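Local coordinates for protein peptidyl-prolyl cis-trans isomerase (Hirschia baltica, PDB 5EX2) that probably catalyses the cis-trans isomerisation of peptide bonds preceding proline, as a periplasmic folding helper of the cyclophilin family, at residues F72-D78 with D169-R175. Sequence-based numbering, arbitrary orientation. Where two conformers were deposited one is given.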
loop_
_atom_site.group_PDB
_atom_site.type_symbol
_atom_site.label_atom_id
_atom_site.label_comp_id
_atom_site.label_asym_id
_atom_site.label_seq_id
_atom_site.Cartn_x
_atom_site.Cartn_y
_atom_site.Cartn_z
ATOM N N PHE A 72 -11.869 -2.959 -9.830
ATOM C CA PHE A 72 -11.207 -1.664 -9.762
ATOM C C PHE A 72 -10.781 -1.370 -8.328
ATOM O O PHE A 72 -9.666 -1.700 -7.943
ATOM C CB PHE A 72 -12.155 -0.600 -10.355
ATOM C CG PHE A 72 -11.597 0.790 -10.410
ATOM C CD1 PHE A 72 -10.228 1.030 -10.401
ATOM C CD2 PHE A 72 -12.456 1.860 -10.492
ATOM C CE1 PHE A 72 -9.745 2.327 -10.463
ATOM C CE2 PHE A 72 -11.989 3.143 -10.535
ATOM C CZ PHE A 72 -10.626 3.386 -10.529
ATOM N N MET A 73 -11.659 -0.786 -7.528
ATOM C CA MET A 73 -11.274 -0.410 -6.183
ATOM C C MET A 73 -12.484 -0.184 -5.294
ATOM O O MET A 73 -13.619 -0.128 -5.761
ATOM C CB MET A 73 -10.399 0.849 -6.222
ATOM C CG MET A 73 -11.038 2.043 -6.931
ATOM S SD MET A 73 -12.147 2.941 -5.810
ATOM C CE MET A 73 -13.592 3.188 -6.842
ATOM N N ALA A 74 -12.189 -0.086 -4.002
ATOM C CA ALA A 74 -13.158 0.291 -2.989
ATOM C C ALA A 74 -12.728 1.597 -2.348
ATOM O O ALA A 74 -11.652 1.693 -1.753
ATOM C CB ALA A 74 -13.274 -0.800 -1.944
ATOM N N GLN A 75 -13.585 2.606 -2.464
ATOM C CA GLN A 75 -13.292 3.938 -1.952
ATOM C C GLN A 75 -14.083 4.223 -0.679
ATOM O O GLN A 75 -15.288 3.958 -0.618
ATOM C CB GLN A 75 -13.598 4.992 -3.018
ATOM C CG GLN A 75 -13.312 6.397 -2.586
ATOM C CD GLN A 75 -13.444 7.380 -3.734
ATOM O OE1 GLN A 75 -13.288 7.008 -4.892
ATOM N NE2 GLN A 75 -13.772 8.625 -3.427
ATOM N N GLY A 76 -13.387 4.743 0.327
ATOM C CA GLY A 76 -13.991 5.095 1.603
ATOM C C GLY A 76 -13.399 6.378 2.137
ATOM O O GLY A 76 -12.765 7.140 1.404
ATOM N N GLY A 77 -13.616 6.620 3.418
ATOM C CA GLY A 77 -12.969 7.720 4.087
ATOM C C GLY A 77 -13.571 9.102 3.912
ATOM O O GLY A 77 -12.905 10.091 4.208
ATOM N N ASP A 78 -14.830 9.193 3.500
ATOM C CA ASP A 78 -15.482 10.489 3.380
ATOM C C ASP A 78 -16.020 10.865 4.746
ATOM O O ASP A 78 -17.162 10.552 5.086
ATOM C CB ASP A 78 -16.591 10.442 2.335
ATOM C CG ASP A 78 -17.215 11.798 2.079
ATOM O OD1 ASP A 78 -16.776 12.802 2.695
ATOM O OD2 ASP A 78 -18.152 11.852 1.257
ATOM N N ASP A 169 -8.992 13.063 2.850
ATOM C CA ASP A 169 -9.358 11.945 3.728
ATOM C C ASP A 169 -9.738 10.682 2.964
ATOM O O ASP A 169 -9.382 9.583 3.349
ATOM C CB ASP A 169 -10.505 12.346 4.665
ATOM C CG ASP A 169 -11.678 12.993 3.955
ATOM O OD1 ASP A 169 -11.632 13.265 2.734
ATOM O OD2 ASP A 169 -12.671 13.247 4.665
ATOM N N GLN A 170 -10.441 10.837 1.851
ATOM C CA GLN A 170 -10.909 9.677 1.110
ATOM C C GLN A 170 -9.760 8.919 0.497
ATOM O O GLN A 170 -8.832 9.517 -0.053
ATOM C CB GLN A 170 -11.898 10.089 0.024
ATOM C CG GLN A 170 -13.161 10.679 0.592
ATOM C CD GLN A 170 -14.191 10.980 -0.453
ATOM O OE1 GLN A 170 -14.561 10.113 -1.240
ATOM N NE2 GLN A 170 -14.671 12.215 -0.467
ATOM N N PHE A 171 -9.846 7.597 0.569
ATOM C CA PHE A 171 -8.797 6.702 0.106
ATOM C C PHE A 171 -9.421 5.597 -0.720
ATOM O O PHE A 171 -10.638 5.387 -0.673
ATOM C CB PHE A 171 -8.057 6.082 1.285
ATOM C CG PHE A 171 -8.958 5.293 2.165
ATOM C CD1 PHE A 171 -9.622 5.890 3.213
ATOM C CD2 PHE A 171 -9.196 3.959 1.892
ATOM C CE1 PHE A 171 -10.503 5.160 3.995
ATOM C CE2 PHE A 171 -10.069 3.225 2.663
ATOM C CZ PHE A 171 -10.729 3.828 3.716
ATOM N N PHE A 172 -8.641 4.904 -1.523
ATOM C CA PHE A 172 -9.190 3.710 -2.117
ATOM C C PHE A 172 -8.238 2.537 -2.004
ATOM O O PHE A 172 -7.002 2.657 -2.036
ATOM C CB PHE A 172 -9.657 3.944 -3.545
ATOM C CG PHE A 172 -8.656 4.555 -4.436
ATOM C CD1 PHE A 172 -8.458 5.922 -4.440
ATOM C CD2 PHE A 172 -7.957 3.773 -5.327
ATOM C CE1 PHE A 172 -7.559 6.495 -5.303
ATOM C CE2 PHE A 172 -7.058 4.339 -6.191
ATOM C CZ PHE A 172 -6.853 5.705 -6.178
ATOM N N LEU A 173 -8.885 1.397 -1.850
ATOM C CA LEU A 173 -8.244 0.091 -1.733
ATOM C C LEU A 173 -8.276 -0.576 -3.090
ATOM O O LEU A 173 -9.358 -0.818 -3.641
ATOM C CB LEU A 173 -8.975 -0.782 -0.717
ATOM C CG LEU A 173 -9.207 -0.157 0.653
ATOM C CD1 LEU A 173 -9.996 -1.133 1.523
ATOM C CD2 LEU A 173 -7.897 0.214 1.342
ATOM N N MET A 174 -7.115 -0.837 -3.675
ATOM C CA MET A 174 -7.080 -1.412 -5.012
ATOM C C MET A 174 -7.463 -2.877 -5.011
ATOM O O MET A 174 -6.832 -3.694 -4.358
ATOM C CB MET A 174 -5.701 -1.254 -5.651
ATOM C CG MET A 174 -5.248 0.170 -5.850
ATOM S SD MET A 174 -6.436 1.183 -6.739
ATOM C CE MET A 174 -6.757 0.172 -8.165
ATOM N N ARG A 175 -8.517 -3.198 -5.732
ATOM C CA ARG A 175 -9.011 -4.566 -5.838
ATOM C C ARG A 175 -8.424 -5.293 -7.036
ATOM O O ARG A 175 -8.389 -6.519 -7.059
ATOM C CB ARG A 175 -10.535 -4.583 -5.926
ATOM C CG ARG A 175 -11.207 -4.161 -4.638
ATOM C CD ARG A 175 -12.660 -3.795 -4.793
ATOM N NE ARG A 175 -13.566 -4.799 -5.350
ATOM C CZ ARG A 175 -14.704 -5.202 -4.767
ATOM N NH1 ARG A 175 -15.021 -4.835 -3.521
ATOM N NH2 ARG A 175 -15.508 -6.035 -5.417
HETATM O O HOH W 1 -14.922 14.426 4.062
#
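Phe72 O takes the backbone N-H of Arg175 at 2.9 Å, a bond at the end of an antiparallel pair, strands 73-76 and 171-174 of the eight-stranded cyclophilin barrel, just before Met73 and just after Met174. Phe72 and Met73 form a classic beta bulge against the neighbouring strand 63-69. On the face shared by Met73, Gln75, Phe172 and Met174, the Met73 side chain is bent at chi2 and crosses that of Phe172 at about a right angle. Its SD lies 3.5 Å from Phe172 CB and sits oblique to the ring in a Met-aromatic contact, while CG covers the centre of the Phe72 ring. Ala74 and Leu173 form a hydrogen-bonded pair; the bond from Leu173 N to Ala74 O (2.8 Å) is nearly straight.

Gln75 carries CG anti to its own N (chi1 -179°) and stays extended, which brings NE2 to Gln170 OE1 at 2.8 Å. The acceptor lies in the Gln75 amide plane, yet the two amides are turned 44° apart; Gln75 OE1 is held by Arg67. Gly76 pairs with Phe171 through two backbone bonds, its CA over one face of the Phe171 ring, whose other neighbours include Phe28 and Trp188. Gly77 has positive phi, which suits glycine, and a CB there would come too close to Phe171 CD1 and Asp169 O. Next, the Asp78 carboxylate stacks on the Gln170 amide, planes only 9° apart. Replacing Gln170 by an alanine would probably leave Gln75 NE2 without this acceptor and the Asp78 carboxylate without the flat group it stacks on. Beyond the strands one water bridges the two acids, donating to Asp78 OD1 at 2.8 Å and to Asp169 OD2 at 2.6 Å.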